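PDB 3OBF: putative transcriptional regulator, IclR family from Arthrobacter aurescens, which probably regulates transcription as a DNA-binding factor of the IclR family, of which this chain is the C-terminal, GAF-like domain without the helix-turn-helix part. Local coordinates for residues 20-25 / 141-146; 64-69 / 133-138; 75-80 / 93-98; 127-132 / 166-171. All blocks are in the same frame, centred on the assembly; numbering follows the deposited sequence.

From the N terminus, the chain leaves helix 3-20 and enters strand 24-29, where contact 1 opens. It closes only when strand 135-144 ends, so it spans most of the domain. Contact 2 lies within that span and joins helix 62-69 to the start of the same strand 135-144. Contact 3 is a short closure inside contact 2 and pairs helix 73-82 with helix 92-108. Contact 4 opens on strand 121-129 and closes at the end of helix 150-170, so it crosses both contacts 1 and 2. Contacts 2 and 4 touch through backbone pairing of V128 with V136 and A137. Contacts 2 and 3 touch where L68 meets V76, L79 and Y98.

Contact 1: 20-25 / 141-146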
# COMPACT_ATOMS: atom_id res chain seq x y z
N THR A 20 -2.68 8.13 -14.15
CA THR A 20 -3.47 6.92 -13.98
C THR A 20 -4.94 7.23 -14.06
O THR A 20 -5.75 6.36 -14.34
CB THR A 20 -3.22 6.27 -12.61
OG1 THR A 20 -3.62 7.18 -11.59
CG2 THR A 20 -1.74 5.91 -12.44
N GLY A 21 -5.28 8.47 -13.74
CA GLY A 21 -6.69 8.85 -13.62
C GLY A 21 -7.30 8.33 -12.34
O GLY A 21 -8.50 8.45 -12.14
N GLU A 22 -6.47 7.78 -11.45
CA GLU A 22 -6.98 7.21 -10.20
C GLU A 22 -6.43 7.97 -8.99
O GLU A 22 -5.45 8.69 -9.09
CB GLU A 22 -6.61 5.73 -10.12
CG GLU A 22 -7.15 4.86 -11.27
CD GLU A 22 -8.67 4.64 -11.24
OE1 GLU A 22 -9.34 5.06 -10.28
OE2 GLU A 22 -9.21 4.03 -12.18
N THR A 23 -7.11 7.83 -7.85
CA THR A 23 -6.60 8.35 -6.57
C THR A 23 -5.17 7.82 -6.27
O THR A 23 -4.89 6.66 -6.55
CB THR A 23 -7.55 7.92 -5.46
OG1 THR A 23 -8.84 8.46 -5.76
CG2 THR A 23 -7.09 8.38 -4.06
N SER A 24 -4.28 8.69 -5.76
CA SER A 24 -2.93 8.33 -5.25
C SER A 24 -2.89 8.75 -3.77
O SER A 24 -3.43 9.79 -3.43
CB SER A 24 -1.82 9.15 -5.90
OG SER A 24 -1.97 9.10 -7.28
N ALA A 25 -2.24 7.96 -2.92
CA ALA A 25 -2.23 8.25 -1.50
C ALA A 25 -0.90 7.87 -0.89
O ALA A 25 -0.29 6.90 -1.32
CB ALA A 25 -3.34 7.49 -0.80
N ILE A 141 -2.43 3.12 -4.68
CA ILE A 141 -3.39 3.46 -5.71
C ILE A 141 -4.62 2.60 -5.45
O ILE A 141 -4.61 1.39 -5.73
CB ILE A 141 -2.87 3.23 -7.18
CG1 ILE A 141 -1.56 4.02 -7.46
CG2 ILE A 141 -3.98 3.64 -8.19
CD1 ILE A 141 -0.95 3.73 -8.86
N PRO A 142 -5.67 3.19 -4.86
CA PRO A 142 -6.95 2.46 -4.81
C PRO A 142 -7.82 2.78 -6.03
O PRO A 142 -7.72 3.87 -6.56
CB PRO A 142 -7.59 3.01 -3.55
CG PRO A 142 -7.05 4.55 -3.49
CD PRO A 142 -5.76 4.55 -4.28
N ALA A 143 -8.65 1.85 -6.48
CA ALA A 143 -9.52 2.09 -7.65
C ALA A 143 -10.80 1.21 -7.57
O ALA A 143 -10.80 0.18 -6.88
CB ALA A 143 -8.75 1.82 -8.94
N PRO A 144 -11.89 1.62 -8.25
CA PRO A 144 -13.06 0.71 -8.22
C PRO A 144 -12.84 -0.52 -9.12
O PRO A 144 -12.33 -0.38 -10.25
CB PRO A 144 -14.22 1.57 -8.74
CG PRO A 144 -13.60 2.86 -9.26
CD PRO A 144 -12.22 2.99 -8.71
N LYS A 145 -13.20 -1.70 -8.60
CA LYS A 145 -12.99 -2.95 -9.33
C LYS A 145 -13.62 -2.96 -10.72
O LYS A 145 -13.00 -3.45 -11.65
CB LYS A 145 -13.42 -4.19 -8.53
CG LYS A 145 -12.88 -5.51 -9.13
CD LYS A 145 -12.70 -6.60 -8.07
CE LYS A 145 -12.51 -7.98 -8.69
NZ LYS A 145 -13.19 -9.07 -7.90
N PHE A 146 -14.82 -2.40 -10.86
CA PHE A 146 -15.51 -2.46 -12.15
C PHE A 146 -14.65 -2.00 -13.35
O PHE A 146 -14.78 -2.55 -14.44
CB PHE A 146 -16.89 -1.76 -12.12
CG PHE A 146 -16.81 -0.26 -12.03
CD1 PHE A 146 -16.58 0.52 -13.18
CD2 PHE A 146 -16.98 0.39 -10.81
CE1 PHE A 146 -16.50 1.92 -13.10
CE2 PHE A 146 -16.92 1.78 -10.73
CZ PHE A 146 -16.67 2.54 -11.87
O HOH W 1 -9.25 5.66 -7.79
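E22 and T23 lie against I141, P142 and A143 where two neighbouring strands of the central antiparallel sheet begin and end. This is the sheet of the GAF-like IclR C-terminal domain. Segment 20-25 leads from helix 3-20 into strand 24-29, and 141-146 carries the end of strand 135-144. E22 CB meets I141 CG2 at 3.9 Å. CG then runs anti to the carbonyl carbon (chi1 -58°), and a bend at chi2 (-71°) lays the chain along the other strand. There CG and CD approach the methyl of A143, with E22 CD 3.6 Å from A143 CB. Both carboxylate oxygens also lie against this methyl. At the tip, OE1 touches P144 CD at 3.9 Å. The same oxygen has a salt-bridge partner in R147, just past the segment. The positive charge of R147 probably favours the ionised form of this buried carboxylate. T23 packs its CB and CG2 against the P142 ring, the two side chains crossing at about a right angle. T23 O sits 3.2 Å from P142 CD, while OG1 is taken by the backbone N of S42. Upstream, T20 OG1 accepts from E22 N at 2.9 Å, an ST turn at the helix exit. One water ties the segments together. It gives hydrogen bonds to E22 OE1 and to P142 O (2.7 Å), and accepts one from T23 N.

Contact 2: 64-69 / 133-138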
# COMPACT_ATOMS: atom_id res chain seq x y z
N VAL A 64 -1.47 -2.47 3.78
CA VAL A 64 -1.22 -3.22 5.00
C VAL A 64 -0.18 -4.31 4.68
O VAL A 64 0.75 -4.51 5.47
CB VAL A 64 -2.53 -3.81 5.56
CG1 VAL A 64 -2.25 -4.80 6.72
CG2 VAL A 64 -3.42 -2.67 6.07
N GLN A 65 -0.31 -4.95 3.51
CA GLN A 65 0.66 -5.97 3.08
C GLN A 65 2.07 -5.39 3.04
O GLN A 65 3.03 -6.01 3.56
CB GLN A 65 0.33 -6.53 1.69
CG GLN A 65 -0.90 -7.47 1.64
CD GLN A 65 -1.23 -7.91 0.21
OE1 GLN A 65 -0.42 -8.58 -0.46
NE2 GLN A 65 -2.41 -7.52 -0.27
N VAL A 66 2.20 -4.22 2.42
CA VAL A 66 3.51 -3.54 2.27
C VAL A 66 4.16 -3.31 3.65
O VAL A 66 5.33 -3.68 3.87
CB VAL A 66 3.31 -2.21 1.53
CG1 VAL A 66 4.53 -1.33 1.62
CG2 VAL A 66 2.96 -2.49 0.11
N PHE A 67 3.41 -2.73 4.58
CA PHE A 67 3.97 -2.52 5.91
C PHE A 67 4.29 -3.81 6.67
O PHE A 67 5.29 -3.89 7.37
CB PHE A 67 3.07 -1.61 6.75
CG PHE A 67 3.02 -0.21 6.25
CD1 PHE A 67 4.20 0.54 6.13
CD2 PHE A 67 1.82 0.36 5.87
CE1 PHE A 67 4.17 1.85 5.65
CE2 PHE A 67 1.78 1.69 5.39
CZ PHE A 67 2.97 2.44 5.29
N LEU A 68 3.44 -4.82 6.58
CA LEU A 68 3.73 -6.06 7.28
C LEU A 68 4.98 -6.77 6.72
O LEU A 68 5.64 -7.52 7.44
CB LEU A 68 2.49 -6.96 7.28
CG LEU A 68 1.31 -6.48 8.15
CD1 LEU A 68 0.16 -7.47 8.05
CD2 LEU A 68 1.71 -6.35 9.59
N ALA A 69 5.31 -6.53 5.45
CA ALA A 69 6.60 -6.99 4.90
C ALA A 69 7.80 -6.40 5.64
O ALA A 69 8.87 -7.00 5.68
CB ALA A 69 6.69 -6.71 3.39
N GLY A 133 17.35 2.98 5.07
CA GLY A 133 16.74 1.76 4.57
C GLY A 133 15.53 1.34 5.38
O GLY A 133 15.01 0.25 5.18
N ASN A 134 15.09 2.20 6.30
CA ASN A 134 13.85 1.97 7.02
C ASN A 134 12.71 2.21 6.07
O ASN A 134 12.71 3.20 5.30
CB ASN A 134 13.68 2.91 8.22
CG ASN A 134 14.79 2.79 9.23
OD1 ASN A 134 15.21 1.69 9.59
ND2 ASN A 134 15.31 3.95 9.68
N MSE A 135 11.74 1.32 6.10
CA MSE A 135 10.53 1.58 5.38
C MSE A 135 9.74 2.64 6.15
O MSE A 135 9.42 2.44 7.30
CB MSE A 135 9.70 0.31 5.20
CG MSE A 135 8.51 0.54 4.21
SE MSE A 135 7.30 -0.96 4.29
CE MSE A 135 8.49 -2.36 3.57
N VAL A 136 9.41 3.75 5.50
CA VAL A 136 8.81 4.88 6.23
C VAL A 136 7.40 5.23 5.80
O VAL A 136 6.70 5.95 6.50
CB VAL A 136 9.70 6.15 6.17
CG1 VAL A 136 11.01 5.87 6.91
CG2 VAL A 136 9.94 6.59 4.74
N ALA A 137 6.97 4.69 4.66
CA ALA A 137 5.66 5.03 4.15
C ALA A 137 5.39 4.07 3.02
O ALA A 137 6.25 3.27 2.65
CB ALA A 137 5.63 6.48 3.64
N SER A 138 4.20 4.15 2.45
CA SER A 138 3.98 3.53 1.19
C SER A 138 3.07 4.35 0.31
O SER A 138 2.29 5.16 0.79
CB SER A 138 3.48 2.09 1.37
OG SER A 138 2.11 2.03 1.43
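A Met-aromatic contact joins helix 62-69 to the start of strand 135-144, on the sheet of the IclR C-terminal domain. The partners are F67 and M135, a selenomethionine. The SE atom lies 5.0 Å from the centroid of the F67 ring and 58° off its normal, so the approach is oblique. Its nearest ring atom is F67 CD1. The M135 chain, extended through chi1 and chi2, carries SE to V66 O at 3.4 Å. The bend at chi3 (-65°) then turns CE to the same oxygen. V66 CG1 lies anti to its backbone N and points to the strand, where it touches S138 CB at 3.6 Å and also reaches SE. The F67 ring reaches the strand backbone with its outer atoms. Its CZ meets S138 N at 3.5 Å, its CE1 meets A137 C, and A137 CA lies at the ring edge, in its plane. S138 OG also lies beside the ring, near CZ and CE2. Helix and strand run almost antiparallel, with axes 174° apart and 8.9 Å at closest approach. V136 and A137 form a classic beta bulge opposite V128 of the next strand. On the other neighbouring strand, M27 touches both F67 and S138, and the W29 ring meets F67. V66 also packs on A125 and P127 of strand 121-129, while helix 92-108 borders A69 through M106.

Contact 3: 75-80 / 93-98; sequences RVRQLL and DAVEAY
Y98 has its CG anti to the backbone N (chi1 -179°), and this sends the ring across to V76 and L80 of helix 73-82. L80 has its own CG anti to the carbonyl carbon (chi1 -64°), and the extended chi2 points CD1 at the ring. L80 CD1 meets Y98 CD2 at 4.0 Å, obliquely. V76 CG1 comes instead to the ring edge, near its plane, 4.2 Å from Y98 CE2. V95 fits beside them on the other helix. Its CG2 lies 4.3 Å from L80 CD1, and its CG1 touches R77 CG at 3.9 Å, the two side chains crossing at about a right angle. Together these groups make a small apolar patch between the helices. At its edge the R77 chain, extended from CG to NE, reaches E96, whose own chain bends at chi2. R77 NH2 and E96 OE2 form a long salt bridge of 3.7 Å, with the oxygen at the guanidinium edge and the two planes nearly coplanar. R77 NH2 has its stronger partner in E73, and D74 takes NH1. The Y98 hydroxyl is hydrogen-bonded to A59 O, while L68 of helix 62-69 packs on V76 and Y98. The axes cross at 129° and come no closer than 10.9 Å. Two successive helices, joined by residues 83-91, thus pack side against side at the periphery of the IclR C-terminal domain, about 18 Å from the chain's centre (centre to centre).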
# COMPACT_ATOMS: atom_id res chain seq x y z
N ARG A 75 5.99 -11.11 14.60
CA ARG A 75 5.12 -9.97 14.80
C ARG A 75 3.90 -10.04 13.86
O ARG A 75 2.77 -9.71 14.24
CB ARG A 75 5.91 -8.66 14.60
CG ARG A 75 5.07 -7.33 14.71
CD ARG A 75 4.31 -7.15 16.05
NE ARG A 75 3.73 -5.81 16.12
CZ ARG A 75 2.75 -5.43 16.95
NH1 ARG A 75 2.21 -6.31 17.77
NH2 ARG A 75 2.28 -4.17 16.92
N VAL A 76 4.13 -10.45 12.62
CA VAL A 76 3.02 -10.62 11.70
C VAL A 76 2.07 -11.70 12.25
O VAL A 76 0.84 -11.49 12.33
CB VAL A 76 3.50 -10.87 10.25
CG1 VAL A 76 2.33 -11.20 9.32
CG2 VAL A 76 4.29 -9.66 9.71
N ARG A 77 2.64 -12.81 12.70
CA ARG A 77 1.85 -13.89 13.32
C ARG A 77 1.01 -13.41 14.50
O ARG A 77 -0.19 -13.70 14.61
CB ARG A 77 2.75 -15.05 13.78
CG ARG A 77 3.33 -15.88 12.65
CD ARG A 77 4.19 -17.12 13.14
NE ARG A 77 4.98 -17.63 12.01
CZ ARG A 77 6.32 -17.57 11.91
NH1 ARG A 77 7.07 -17.07 12.91
NH2 ARG A 77 6.92 -18.03 10.81
N GLN A 78 1.64 -12.66 15.39
CA GLN A 78 0.96 -12.13 16.54
C GLN A 78 -0.18 -11.18 16.18
O GLN A 78 -1.26 -11.28 16.76
CB GLN A 78 1.98 -11.46 17.46
CG GLN A 78 2.99 -12.48 17.99
CD GLN A 78 4.26 -11.87 18.55
OE1 GLN A 78 4.56 -10.68 18.33
NE2 GLN A 78 5.04 -12.69 19.27
N LEU A 79 0.05 -10.28 15.24
CA LEU A 79 -0.99 -9.37 14.74
C LEU A 79 -2.17 -10.12 14.10
O LEU A 79 -3.32 -9.73 14.26
CB LEU A 79 -0.39 -8.37 13.73
CG LEU A 79 0.42 -7.23 14.34
CD1 LEU A 79 1.21 -6.50 13.26
CD2 LEU A 79 -0.50 -6.24 15.08
N LEU A 80 -1.91 -11.19 13.38
CA LEU A 80 -3.04 -11.92 12.80
C LEU A 80 -3.82 -12.72 13.85
O LEU A 80 -5.04 -12.61 13.91
CB LEU A 80 -2.58 -12.81 11.64
CG LEU A 80 -2.00 -12.07 10.42
CD1 LEU A 80 -1.25 -13.02 9.51
CD2 LEU A 80 -3.11 -11.38 9.65
N ASP A 93 -1.26 -22.63 7.81
CA ASP A 93 -0.96 -22.54 6.39
C ASP A 93 -1.55 -21.30 5.70
O ASP A 93 -0.97 -20.86 4.72
CB ASP A 93 -1.26 -23.86 5.64
CG ASP A 93 -2.55 -24.50 6.10
OD1 ASP A 93 -3.50 -23.72 6.35
OD2 ASP A 93 -2.61 -25.75 6.21
N ALA A 94 -2.66 -20.75 6.20
CA ALA A 94 -3.15 -19.42 5.75
C ALA A 94 -2.15 -18.33 6.14
O ALA A 94 -1.91 -17.40 5.37
CB ALA A 94 -4.52 -19.10 6.31
N VAL A 95 -1.58 -18.45 7.34
CA VAL A 95 -0.58 -17.51 7.80
C VAL A 95 0.67 -17.65 6.93
O VAL A 95 1.23 -16.66 6.47
CB VAL A 95 -0.28 -17.69 9.33
CG1 VAL A 95 1.00 -16.94 9.75
CG2 VAL A 95 -1.49 -17.24 10.17
N GLU A 96 1.09 -18.89 6.70
CA GLU A 96 2.27 -19.16 5.88
C GLU A 96 2.10 -18.66 4.44
O GLU A 96 3.03 -18.08 3.87
CB GLU A 96 2.62 -20.66 5.90
CG GLU A 96 3.17 -21.16 7.26
CD GLU A 96 4.38 -20.35 7.78
OE1 GLU A 96 5.27 -19.99 6.98
OE2 GLU A 96 4.44 -20.08 9.01
N ALA A 97 0.93 -18.89 3.85
CA ALA A 97 0.65 -18.37 2.51
C ALA A 97 0.73 -16.84 2.52
O ALA A 97 1.28 -16.23 1.58
CB ALA A 97 -0.71 -18.82 2.02
N TYR A 98 0.18 -16.22 3.57
CA TYR A 98 0.15 -14.77 3.67
C TYR A 98 1.56 -14.20 3.77
O TYR A 98 1.87 -13.20 3.14
CB TYR A 98 -0.71 -14.29 4.85
CG TYR A 98 -0.77 -12.78 4.93
CD1 TYR A 98 -1.65 -12.04 4.12
CD2 TYR A 98 0.05 -12.09 5.81
CE1 TYR A 98 -1.70 -10.66 4.20
CE2 TYR A 98 0.01 -10.70 5.89
CZ TYR A 98 -0.86 -10.00 5.08
OH TYR A 98 -0.90 -8.64 5.19

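Contact 4: 127-132 / 166-171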
# COMPACT_ATOMS: atom_id res chain seq x y z
N PRO A 127 6.47 0.27 -1.18
CA PRO A 127 7.12 0.84 0.00
C PRO A 127 8.01 2.04 -0.35
O PRO A 127 8.51 2.13 -1.45
CB PRO A 127 7.94 -0.34 0.57
CG PRO A 127 8.24 -1.21 -0.70
CD PRO A 127 7.07 -1.02 -1.61
N VAL A 128 8.17 2.96 0.60
CA VAL A 128 9.03 4.12 0.47
C VAL A 128 10.05 3.92 1.56
O VAL A 128 9.68 3.54 2.67
CB VAL A 128 8.23 5.42 0.72
CG1 VAL A 128 9.17 6.64 0.87
CG2 VAL A 128 7.23 5.65 -0.41
N TYR A 129 11.33 4.14 1.24
CA TYR A 129 12.41 3.99 2.23
C TYR A 129 13.16 5.29 2.49
O TYR A 129 13.26 6.14 1.60
CB TYR A 129 13.44 2.94 1.77
CG TYR A 129 12.85 1.59 1.57
CD1 TYR A 129 12.72 0.71 2.62
CD2 TYR A 129 12.43 1.19 0.30
CE1 TYR A 129 12.16 -0.57 2.42
CE2 TYR A 129 11.90 -0.07 0.09
CZ TYR A 129 11.76 -0.94 1.16
OH TYR A 129 11.20 -2.17 0.93
N ASP A 130 13.69 5.43 3.71
CA ASP A 130 14.54 6.57 4.06
C ASP A 130 16.01 6.20 3.83
O ASP A 130 16.32 5.10 3.35
CB ASP A 130 14.29 7.05 5.51
CG ASP A 130 14.80 6.06 6.61
OD1 ASP A 130 15.65 5.14 6.35
OD2 ASP A 130 14.34 6.23 7.77
N HIS A 131 16.91 7.14 4.16
CA HIS A 131 18.33 6.99 3.88
C HIS A 131 18.99 5.87 4.71
O HIS A 131 20.07 5.40 4.40
CB HIS A 131 19.05 8.34 4.06
CG HIS A 131 19.15 8.79 5.49
ND1 HIS A 131 20.21 8.43 6.31
CD2 HIS A 131 18.33 9.56 6.25
CE1 HIS A 131 20.03 8.97 7.50
NE2 HIS A 131 18.90 9.66 7.49
N ARG A 132 18.33 5.40 5.75
CA ARG A 132 18.85 4.29 6.51
C ARG A 132 18.27 2.95 6.03
O ARG A 132 18.67 1.90 6.51
CB ARG A 132 18.62 4.50 8.00
CG ARG A 132 19.37 5.71 8.58
CD ARG A 132 19.16 5.80 10.12
NE ARG A 132 19.69 7.05 10.66
CZ ARG A 132 20.94 7.21 11.10
NH1 ARG A 132 21.81 6.20 11.05
NH2 ARG A 132 21.33 8.38 11.58
N LYS A 166 10.41 7.11 -6.76
CA LYS A 166 10.70 8.54 -6.89
C LYS A 166 10.70 9.23 -5.51
O LYS A 166 11.52 10.09 -5.24
CB LYS A 166 9.64 9.24 -7.76
CG LYS A 166 9.94 9.34 -9.23
CD LYS A 166 9.25 10.56 -9.83
CE LYS A 166 10.16 11.21 -10.92
NZ LYS A 166 9.97 10.71 -12.33
N VAL A 167 9.73 8.89 -4.67
CA VAL A 167 9.71 9.44 -3.32
C VAL A 167 10.96 9.01 -2.52
O VAL A 167 11.61 9.83 -1.88
CB VAL A 167 8.39 9.07 -2.60
CG1 VAL A 167 8.36 9.59 -1.12
CG2 VAL A 167 7.24 9.64 -3.40
N THR A 168 11.30 7.72 -2.59
CA THR A 168 12.48 7.19 -1.92
C THR A 168 13.73 7.94 -2.37
O THR A 168 14.52 8.41 -1.54
CB THR A 168 12.67 5.71 -2.23
OG1 THR A 168 11.61 4.95 -1.65
CG2 THR A 168 14.03 5.18 -1.71
N THR A 169 13.91 8.05 -3.69
CA THR A 169 15.03 8.77 -4.26
C THR A 169 15.08 10.18 -3.71
O THR A 169 16.14 10.67 -3.33
CB THR A 169 14.88 8.87 -5.79
OG1 THR A 169 15.02 7.57 -6.38
CG2 THR A 169 15.93 9.82 -6.40
N ARG A 170 13.93 10.85 -3.66
CA ARG A 170 13.93 12.23 -3.25
C ARG A 170 14.18 12.42 -1.76
O ARG A 170 14.56 13.50 -1.35
CB ARG A 170 12.64 12.92 -3.68
CG ARG A 170 12.54 13.19 -5.16
CD ARG A 170 11.78 14.47 -5.31
NE ARG A 170 10.92 14.56 -6.49
CZ ARG A 170 9.68 15.05 -6.47
NH1 ARG A 170 9.12 15.46 -5.30
NH2 ARG A 170 8.97 15.10 -7.59
N LEU A 171 13.96 11.36 -0.97
CA LEU A 171 14.29 11.36 0.45
C LEU A 171 15.76 11.04 0.73
O LEU A 171 16.18 11.04 1.87
CB LEU A 171 13.41 10.36 1.22
CG LEU A 171 11.91 10.61 1.33
CD1 LEU A 171 11.24 9.42 1.98
CD2 LEU A 171 11.62 11.84 2.15
O HOH W 2 10.40 2.75 -2.92
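Strand 127-129 and helix 166-170 run nearly parallel, their axes 9° apart and 6.9 Å at closest approach. The end of helix 150-170 thus lies along a strand of the antiparallel sheet in this GAF-like domain. T168 grips the strand through its hydroxyl. Y129 N donates to T168 OG1 at 3.0 Å, and the bond is nearly straight at 168°. OG1 lies anti to the carbonyl carbon (chi1 -67°) and is also hydrogen-bonded to A164 O one turn back in the helix. T168 CG2, anti to the backbone N, rests 3.5 Å from Y129 O. Beside this polar link is an apolar one. V128 CG1 touches V167 CG1 and L171 CD1, each at 3.6 Å. The V128 and L171 side chains cross at about a right angle, whereas V128 and V167 meet obliquely. Past the strand the chain turns through D130, whose OD1 accepts from R132 N in an Asx turn and also from N134 N. The Y129 ring leads away from the helix toward M135 and M106. A water completes the bridge: it donates to P127 O and is hydrogen-bonded to T168 OG1 at 2.8 Å.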